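Local coordinates for uncharacterized protein (Psychrobacter arcticus, PDB 2PN2) that is of unknown function but probably takes part in osmotic-stress and detoxification responses, at residues K80-I88 with L119-F127; V106-F115 with D143-H151. All blocks are in the same frame, centred on the assembly; numbering follows the deposited sequence. Where two conformers were deposited one is given.

Overall arrangement
Both contacts centre on the crossover that carries strand 105-114 through helix 121-132 to strand 145-150. Interaction 2 pairs the two strands of that unit; interaction 1 sets the first turns of its helix against the C-terminal end of helix 61-83. Their chemistry differs accordingly: the strand pair is held by backbone hydrogen bonds, with a mixed face that includes E108, H110 and K147 and a mostly apolar, largely buried face on the other side, whereas the helix pair has no hydrogen bond between its segments and relies on apolar packing. The centre of interaction 1 lies about 20 Å from the centre of the chain, that of interaction 2 about 11 Å. They meet where the rings of F127 and F115 pack together.

Interaction 1 of 2, residues K80-I88 with L119-F127; sequences KARDMEIDI and LDDKTQKIF
The C-terminal end of helix 61-83 meets the first turns of helix 121-132 around the ring of F127, a largely apolar junction without a hydrogen bond between the segments. F127 lies buried under several side chains of 80-88: K80 CB comes to the ring edge at CE1, while A81 CB and I86 CD1 each lie 4.0 Å from F127 CZ. M84, a selenomethionine, adds an oblique Met-aromatic contact, its SE 5.4 Å from the centroid of the F127 ring. The last torsion of M84 bends the chain (chi3 71°), and its CE meets I126 CD1 tip to tip at 4.0 Å. Roughly at right angles to I126, the aliphatic part of K80 lies against the other branch, with K80 CG 3.7 Å from I126 CG2. I86 and T123 also reach for each other end on, I86 CD1 standing 3.7 Å from T123 CG2; T123 CG2 also covers part of one face of the F127 ring. The hydroxyl of T123 is turned to D120, whose OD1 takes both T123 OG1 (2.8 Å) and T123 N as the N-cap of the helix. Across the contact, a Schellman motif with E85 at positive phi ends the other helix and brings I86 round toward T123. Beyond F127 lie I77 of helix 61-83 and the ring of F115, just past strand 105-114, while Y27 of the second subunit packs on I88.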
loop_
_atom_site.group_PDB
_atom_site.type_symbol
_atom_site.label_atom_id
_atom_site.label_comp_id
_atom_site.label_asym_id
_atom_site.label_seq_id
_atom_site.Cartn_x
_atom_site.Cartn_y
_atom_site.Cartn_z
ATOM N N LYS A 80 18.795 -5.432 8.298
ATOM C CA LYS A 80 20.059 -6.051 7.878
ATOM C C LYS A 80 21.227 -5.105 8.133
ATOM O O LYS A 80 22.271 -5.545 8.614
ATOM C CB LYS A 80 20.041 -6.477 6.401
ATOM C CG LYS A 80 20.991 -7.656 6.146
ATOM C CD LYS A 80 20.292 -8.989 6.475
ATOM C CE LYS A 80 21.250 -10.071 6.904
ATOM N NZ LYS A 80 22.370 -10.277 5.965
ATOM N N ALA A 81 21.040 -3.818 7.823
ATOM C CA ALA A 81 22.064 -2.773 8.093
ATOM C C ALA A 81 22.327 -2.592 9.573
ATOM O O ALA A 81 23.459 -2.274 9.948
ATOM C CB ALA A 81 21.674 -1.428 7.463
ATOM N N ARG A 82 21.288 -2.768 10.402
ATOM C CA ARG A 82 21.431 -2.668 11.859
ATOM C C ARG A 82 22.259 -3.844 12.358
ATOM O O ARG A 82 23.161 -3.656 13.177
ATOM C CB ARG A 82 20.073 -2.625 12.574
ATOM C CG ARG A 82 20.158 -2.516 14.101
ATOM C CD ARG A 82 18.790 -2.507 14.731
ATOM N NE ARG A 82 18.052 -1.282 14.426
ATOM C CZ ARG A 82 16.774 -1.049 14.738
ATOM N NH1 ARG A 82 16.024 -1.956 15.362
ATOM N NH2 ARG A 82 16.233 0.118 14.409
ATOM N N ASP A 83 21.944 -5.050 11.872
ATOM C CA ASP A 83 22.692 -6.259 12.251
ATOM C C ASP A 83 24.158 -6.202 11.812
ATOM O O ASP A 83 25.017 -6.711 12.507
ATOM C CB ASP A 83 22.073 -7.527 11.652
ATOM C CG ASP A 83 20.724 -7.894 12.253
ATOM O OD1 ASP A 83 20.401 -7.465 13.378
ATOM O OD2 ASP A 83 19.988 -8.654 11.582
HETATM N N MSE A 84 24.415 -5.596 10.657
HETATM C CA MSE A 84 25.775 -5.419 10.137
HETATM C C MSE A 84 26.470 -4.135 10.625
HETATM O O MSE A 84 27.625 -3.896 10.260
HETATM C CB MSE A 84 25.738 -5.459 8.607
HETATM C CG MSE A 84 25.204 -6.780 8.072
HETATM SE SE MSE A 84 25.022 -6.803 6.162
HETATM C CE MSE A 84 26.922 -6.847 5.827
ATOM N N GLU A 85 25.782 -3.320 11.437
ATOM C CA GLU A 85 26.317 -2.067 12.006
ATOM C C GLU A 85 26.718 -1.016 10.942
ATOM O O GLU A 85 27.768 -0.360 11.039
ATOM C CB GLU A 85 27.435 -2.366 13.024
ATOM C CG GLU A 85 26.960 -3.258 14.189
ATOM C CD GLU A 85 27.987 -3.459 15.295
ATOM O OE1 GLU A 85 28.839 -2.565 15.533
ATOM O OE2 GLU A 85 27.926 -4.525 15.953
ATOM N N ILE A 86 25.836 -0.867 9.948
ATOM C CA ILE A 86 25.969 0.082 8.841
ATOM C C ILE A 86 24.820 1.091 8.986
ATOM O O ILE A 86 23.646 0.692 8.943
ATOM C CB ILE A 86 25.841 -0.630 7.459
ATOM C CG1 ILE A 86 26.914 -1.723 7.288
ATOM C CG2 ILE A 86 25.938 0.378 6.305
ATOM C CD1 ILE A 86 26.679 -2.604 6.053
ATOM N N ASP A 87 25.155 2.371 9.186
ATOM C CA ASP A 87 24.161 3.449 9.280
ATOM C C ASP A 87 23.781 3.781 7.842
ATOM O O ASP A 87 24.639 4.204 7.057
ATOM C CB ASP A 87 24.722 4.696 9.993
ATOM C CG ASP A 87 23.651 5.763 10.291
ATOM O OD1 ASP A 87 22.588 5.802 9.635
ATOM O OD2 ASP A 87 23.879 6.588 11.200
ATOM N N ILE A 88 22.506 3.571 7.512
ATOM C CA ILE A 88 21.979 3.870 6.181
ATOM C C ILE A 88 20.938 4.997 6.192
ATOM O O ILE A 88 20.198 5.141 5.228
ATOM C CB ILE A 88 21.451 2.578 5.439
ATOM C CG1 ILE A 88 20.343 1.873 6.224
ATOM C CG2 ILE A 88 22.605 1.635 5.188
ATOM C CD1 ILE A 88 19.448 0.996 5.355
ATOM N N LEU A 119 29.055 1.461 -0.602
ATOM C CA LEU A 119 28.855 0.050 -0.217
ATOM C C LEU A 119 29.618 -0.889 -1.149
ATOM O O LEU A 119 29.580 -0.691 -2.365
ATOM C CB LEU A 119 27.367 -0.334 -0.300
ATOM C CG LEU A 119 26.356 0.361 0.610
ATOM C CD1 LEU A 119 24.971 -0.168 0.321
ATOM C CD2 LEU A 119 26.703 0.158 2.070
ATOM N N ASP A 120 30.284 -1.906 -0.587
ATOM C CA ASP A 120 30.989 -2.925 -1.397
ATOM C C ASP A 120 29.992 -3.880 -2.056
ATOM O O ASP A 120 28.816 -3.907 -1.678
ATOM C CB ASP A 120 32.092 -3.682 -0.611
ATOM C CG ASP A 120 31.579 -4.466 0.619
ATOM O OD1 ASP A 120 30.426 -4.947 0.656
ATOM O OD2 ASP A 120 32.388 -4.633 1.560
ATOM N N ASP A 121 30.476 -4.657 -3.024
ATOM C CA ASP A 121 29.646 -5.602 -3.791
ATOM C C ASP A 121 28.883 -6.624 -2.952
ATOM O O ASP A 121 27.703 -6.872 -3.216
ATOM C CB ASP A 121 30.481 -6.351 -4.856
ATOM C CG ASP A 121 30.952 -5.447 -6.001
ATOM O OD1 ASP A 121 30.454 -4.305 -6.157
ATOM O OD2 ASP A 121 31.829 -5.905 -6.765
ATOM N N LYS A 122 29.558 -7.217 -1.966
ATOM C CA LYS A 122 28.922 -8.210 -1.085
ATOM C C LYS A 122 27.698 -7.615 -0.372
ATOM O O LYS A 122 26.621 -8.210 -0.410
ATOM C CB LYS A 122 29.934 -8.797 -0.075
ATOM C CG LYS A 122 29.396 -9.994 0.739
ATOM C CD LYS A 122 30.415 -10.515 1.753
ATOM C CE LYS A 122 29.806 -11.621 2.622
ATOM N NZ LYS A 122 30.767 -12.106 3.655
ATOM N N THR A 123 27.849 -6.419 0.208
ATOM C CA THR A 123 26.754 -5.746 0.952
ATOM C C THR A 123 25.594 -5.337 0.069
ATOM O O THR A 123 24.427 -5.537 0.447
ATOM C CB THR A 123 27.240 -4.492 1.716
ATOM O OG1 THR A 123 28.365 -4.837 2.515
ATOM C CG2 THR A 123 26.140 -3.930 2.621
ATOM N N GLN A 124 25.908 -4.744 -1.086
ATOM C CA GLN A 124 24.879 -4.370 -2.067
ATOM C C GLN A 124 24.037 -5.588 -2.414
ATOM O O GLN A 124 22.813 -5.500 -2.446
ATOM C CB GLN A 124 25.488 -3.827 -3.360
ATOM C CG GLN A 124 26.133 -2.452 -3.277
ATOM C CD GLN A 124 26.769 -2.040 -4.605
ATOM O OE1 GLN A 124 26.444 -2.590 -5.661
ATOM N NE2 GLN A 124 27.699 -1.087 -4.550
ATOM N N LYS A 125 24.716 -6.714 -2.653
ATOM C CA LYS A 125 24.075 -7.987 -2.978
ATOM C C LYS A 125 23.211 -8.506 -1.832
ATOM O O LYS A 125 22.113 -8.987 -2.087
ATOM C CB LYS A 125 25.116 -9.036 -3.407
ATOM C CG LYS A 125 24.522 -10.384 -3.794
ATOM N N ILE A 126 23.701 -8.400 -0.591
ATOM C CA ILE A 126 22.911 -8.773 0.606
ATOM C C ILE A 126 21.648 -7.911 0.638
ATOM O O ILE A 126 20.521 -8.446 0.707
ATOM C CB ILE A 126 23.739 -8.652 1.926
ATOM C CG1 ILE A 126 24.792 -9.769 1.977
ATOM C CG2 ILE A 126 22.822 -8.749 3.178
ATOM C CD1 ILE A 126 25.968 -9.575 3.033
ATOM N N PHE A 127 21.830 -6.590 0.526
ATOM C CA PHE A 127 20.689 -5.662 0.539
ATOM C C PHE A 127 19.743 -5.869 -0.628
ATOM O O PHE A 127 18.520 -5.785 -0.458
ATOM C CB PHE A 127 21.117 -4.187 0.578
ATOM C CG PHE A 127 21.880 -3.772 1.807
ATOM C CD1 PHE A 127 21.776 -4.445 3.040
ATOM C CD2 PHE A 127 22.604 -2.582 1.768
ATOM C CE1 PHE A 127 22.457 -3.986 4.167
ATOM C CE2 PHE A 127 23.283 -2.112 2.889
ATOM C CZ PHE A 127 23.221 -2.820 4.092
#

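Interaction 2 of 2, residues V106-F115 with D143-H151; sequences VSEVHIAITF and DIFQKVIIH
A lysine chain lies over a histidine ring that is itself held by a glutamate: K147 CD sits 4.0 Å from the centroid of the H110 ring, over its face in a CH-pi contact. Fully extended, with CG anti to the backbone N (chi1 -174°), K147 passes obliquely across H110, and its CB covers the rim of one face of the F145 ring. H110 NE2 donates to the anti lone pair of E108 OE1 at 2.6 Å, almost in the imidazole plane, which fixes the ring's rotation. With an alanine at H110, E108 OE1 would probably lose this donor and the K147 chain the ring beneath it. E108 OE1 also approaches F145 CD2 at the ring edge. These side chains share one sheet face with A112 and I149. The strands run parallel, 17° apart, as the two strands of a beta-alpha-beta unit whose helix is 121-132, and seven backbone hydrogen bonds join the segments, from F145 N to S107 O (3.0 Å) through H151 N to I113 O (2.7 Å). A water donates to both S107 O and D143 O. S107 and E108 form a classic bulge opposite V98. V109, I111, I113, V148 and I150 point to the opposite face, where V148 packs on M73 and Y128 of the helices; I113 CD1 meets V148 CG1 at 4.0 Å. Farther along, I150 CG2 touches the F115 ring edge, 3.6 Å from F115 CD2.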
loop_
_atom_site.group_PDB
_atom_site.type_symbol
_atom_site.label_atom_id
_atom_site.label_comp_id
_atom_site.label_asym_id
_atom_site.label_seq_id
_atom_site.Cartn_x
_atom_site.Cartn_y
_atom_site.Cartn_z
ATOM N N VAL A 106 -1.523 -2.910 -11.567
ATOM C CA VAL A 106 -0.072 -2.639 -11.579
ATOM C C VAL A 106 0.606 -3.802 -12.316
ATOM O O VAL A 106 0.280 -4.972 -12.060
ATOM C CB VAL A 106 0.503 -2.536 -10.138
ATOM C CG1 VAL A 106 2.034 -2.232 -10.148
ATOM C CG2 VAL A 106 -0.245 -1.460 -9.311
ATOM N N SER A 107 1.495 -3.475 -13.256
ATOM C CA SER A 107 2.281 -4.464 -14.023
ATOM C C SER A 107 3.780 -4.422 -13.659
ATOM O O SER A 107 4.463 -5.440 -13.758
ATOM C CB SER A 107 2.100 -4.260 -15.523
ATOM O OG SER A 107 2.558 -2.975 -15.951
ATOM N N GLU A 108 4.308 -3.242 -13.315
ATOM C CA GLU A 108 5.703 -3.122 -12.906
ATOM C C GLU A 108 5.848 -2.080 -11.806
ATOM O O GLU A 108 5.071 -1.108 -11.753
ATOM C CB GLU A 108 6.618 -2.732 -14.093
ATOM C CG GLU A 108 6.355 -3.463 -15.417
ATOM C CD GLU A 108 7.322 -3.082 -16.543
ATOM O OE1 GLU A 108 8.337 -2.399 -16.298
ATOM O OE2 GLU A 108 7.059 -3.498 -17.682
ATOM N N VAL A 109 6.799 -2.317 -10.901
ATOM C CA VAL A 109 7.189 -1.316 -9.903
ATOM C C VAL A 109 8.700 -1.218 -9.977
ATOM O O VAL A 109 9.409 -2.222 -9.721
ATOM C CB VAL A 109 6.750 -1.659 -8.475
ATOM C CG1 VAL A 109 7.256 -0.595 -7.514
ATOM C CG2 VAL A 109 5.233 -1.787 -8.376
ATOM N N HIS A 110 9.203 -0.043 -10.353
ATOM C CA HIS A 110 10.655 0.182 -10.440
ATOM C C HIS A 110 11.057 0.975 -9.217
ATOM O O HIS A 110 10.446 2.019 -8.931
ATOM C CB HIS A 110 11.085 0.908 -11.720
ATOM C CG HIS A 110 10.549 0.306 -12.982
ATOM N ND1 HIS A 110 10.506 1.005 -14.167
ATOM C CD2 HIS A 110 9.968 -0.895 -13.231
ATOM C CE1 HIS A 110 9.978 0.240 -15.108
ATOM N NE2 HIS A 110 9.632 -0.912 -14.563
ATOM N N ILE A 111 12.052 0.474 -8.486
ATOM C CA ILE A 111 12.541 1.087 -7.252
ATOM C C ILE A 111 14.028 1.344 -7.449
ATOM O O ILE A 111 14.786 0.403 -7.620
ATOM C CB ILE A 111 12.312 0.179 -6.007
ATOM C CG1 ILE A 111 10.853 -0.280 -5.895
ATOM C CG2 ILE A 111 12.769 0.875 -4.708
ATOM C CD1 ILE A 111 10.542 -1.522 -6.700
ATOM N N ALA A 112 14.418 2.619 -7.503
ATOM C CA ALA A 112 15.819 3.022 -7.641
ATOM C C ALA A 112 16.287 3.428 -6.247
ATOM O O ALA A 112 15.858 4.469 -5.725
ATOM C CB ALA A 112 15.960 4.189 -8.621
ATOM N N ILE A 113 17.177 2.625 -5.658
ATOM C CA ILE A 113 17.674 2.873 -4.293
ATOM C C ILE A 113 19.054 3.556 -4.315
ATOM O O ILE A 113 19.980 3.055 -4.935
ATOM C CB ILE A 113 17.732 1.586 -3.452
ATOM C CG1 ILE A 113 16.376 0.854 -3.451
ATOM C CG2 ILE A 113 18.177 1.917 -2.019
ATOM C CD1 ILE A 113 16.338 -0.389 -2.562
ATOM N N THR A 114 19.175 4.692 -3.630
ATOM C CA THR A 114 20.429 5.439 -3.545
ATOM C C THR A 114 20.837 5.481 -2.071
ATOM O O THR A 114 20.156 6.081 -1.246
ATOM C CB THR A 114 20.305 6.849 -4.180
ATOM O OG1 THR A 114 19.892 6.708 -5.549
ATOM C CG2 THR A 114 21.645 7.608 -4.153
ATOM N N PHE A 115 21.919 4.779 -1.751
ATOM C CA PHE A 115 22.463 4.755 -0.406
ATOM C C PHE A 115 23.228 6.041 -0.083
ATOM O O PHE A 115 23.855 6.646 -0.963
ATOM C CB PHE A 115 23.341 3.519 -0.195
ATOM C CG PHE A 115 22.551 2.274 -0.068
ATOM C CD1 PHE A 115 22.044 1.892 1.174
ATOM C CD2 PHE A 115 22.226 1.518 -1.196
ATOM C CE1 PHE A 115 21.262 0.730 1.302
ATOM C CE2 PHE A 115 21.452 0.357 -1.087
ATOM C CZ PHE A 115 20.967 -0.037 0.167
ATOM N N ASP A 143 3.215 -11.747 -11.096
ATOM C CA ASP A 143 3.442 -11.250 -12.464
ATOM C C ASP A 143 3.954 -9.812 -12.556
ATOM O O ASP A 143 4.334 -9.376 -13.653
ATOM C CB ASP A 143 2.179 -11.415 -13.315
ATOM C CG ASP A 143 1.821 -12.876 -13.546
ATOM O OD1 ASP A 143 2.617 -13.782 -13.178
ATOM O OD2 ASP A 143 0.741 -13.114 -14.126
ATOM N N ILE A 144 3.941 -9.084 -11.439
ATOM C CA ILE A 144 4.489 -7.741 -11.371
ATOM C C ILE A 144 6.012 -7.815 -11.435
ATOM O O ILE A 144 6.642 -8.572 -10.674
ATOM C CB ILE A 144 4.008 -6.977 -10.119
ATOM C CG1 ILE A 144 2.507 -6.702 -10.258
ATOM C CG2 ILE A 144 4.769 -5.630 -9.917
ATOM C CD1 ILE A 144 1.834 -6.213 -8.989
ATOM N N PHE A 145 6.593 -7.070 -12.383
ATOM C CA PHE A 145 8.051 -6.981 -12.485
ATOM C C PHE A 145 8.510 -6.002 -11.388
ATOM O O PHE A 145 8.196 -4.817 -11.442
ATOM C CB PHE A 145 8.494 -6.577 -13.908
ATOM C CG PHE A 145 9.988 -6.373 -14.074
ATOM C CD1 PHE A 145 10.934 -7.169 -13.387
ATOM C CD2 PHE A 145 10.454 -5.432 -14.990
ATOM C CE1 PHE A 145 12.316 -6.968 -13.562
ATOM C CE2 PHE A 145 11.832 -5.240 -15.186
ATOM C CZ PHE A 145 12.766 -6.002 -14.460
ATOM N N GLN A 146 9.149 -6.533 -10.348
ATOM C CA GLN A 146 9.735 -5.727 -9.260
ATOM C C GLN A 146 11.182 -5.463 -9.681
ATOM O O GLN A 146 12.029 -6.339 -9.571
ATOM C CB GLN A 146 9.668 -6.472 -7.934
ATOM C CG GLN A 146 8.247 -6.839 -7.528
ATOM C CD GLN A 146 8.180 -7.570 -6.214
ATOM O OE1 GLN A 146 8.900 -7.246 -5.264
ATOM N NE2 GLN A 146 7.291 -8.552 -6.140
ATOM N N LYS A 147 11.436 -4.283 -10.244
ATOM C CA LYS A 147 12.759 -3.901 -10.754
ATOM C C LYS A 147 13.481 -3.013 -9.757
ATOM O O LYS A 147 13.139 -1.846 -9.609
ATOM C CB LYS A 147 12.604 -3.172 -12.082
ATOM C CG LYS A 147 13.902 -2.834 -12.803
ATOM C CD LYS A 147 13.588 -2.118 -14.085
ATOM C CE LYS A 147 14.849 -1.741 -14.852
ATOM N NZ LYS A 147 14.527 -1.069 -16.149
ATOM N N VAL A 148 14.493 -3.566 -9.102
ATOM C CA VAL A 148 15.285 -2.854 -8.118
ATOM C C VAL A 148 16.686 -2.559 -8.674
ATOM O O VAL A 148 17.356 -3.459 -9.172
ATOM C CB VAL A 148 15.376 -3.640 -6.801
ATOM C CG1 VAL A 148 16.117 -2.826 -5.746
ATOM C CG2 VAL A 148 13.974 -4.019 -6.298
ATOM N N ILE A 149 17.086 -1.289 -8.633
ATOM C CA ILE A 149 18.440 -0.858 -9.022
ATOM C C ILE A 149 19.032 -0.075 -7.833
ATOM O O ILE A 149 18.304 0.680 -7.170
ATOM C CB ILE A 149 18.466 -0.064 -10.368
ATOM C CG1 ILE A 149 17.672 1.249 -10.304
ATOM C CG2 ILE A 149 17.917 -0.939 -11.514
ATOM C CD1 ILE A 149 17.519 1.987 -11.677
ATOM N N ILE A 150 20.316 -0.313 -7.541
ATOM C CA ILE A 150 21.057 0.376 -6.469
ATOM C C ILE A 150 22.012 1.399 -7.094
ATOM O O ILE A 150 22.822 1.020 -7.918
ATOM C CB ILE A 150 21.916 -0.589 -5.628
ATOM C CG1 ILE A 150 21.069 -1.642 -4.928
ATOM C CG2 ILE A 150 22.702 0.179 -4.543
ATOM C CD1 ILE A 150 21.914 -2.722 -4.296
ATOM N N HIS A 151 21.914 2.675 -6.713
ATOM C CA HIS A 151 22.827 3.728 -7.207
ATOM C C HIS A 151 23.776 4.142 -6.086
ATOM O O HIS A 151 23.490 3.939 -4.901
ATOM C CB HIS A 151 22.074 4.963 -7.722
ATOM C CG HIS A 151 21.024 4.667 -8.753
ATOM N ND1 HIS A 151 19.828 5.354 -8.818
ATOM C CD2 HIS A 151 20.973 3.737 -9.737
ATOM C CE1 HIS A 151 19.102 4.881 -9.815
ATOM N NE2 HIS A 151 19.771 3.895 -10.386
HETATM O O HOH W 1 4.564 -7.494 -15.713
#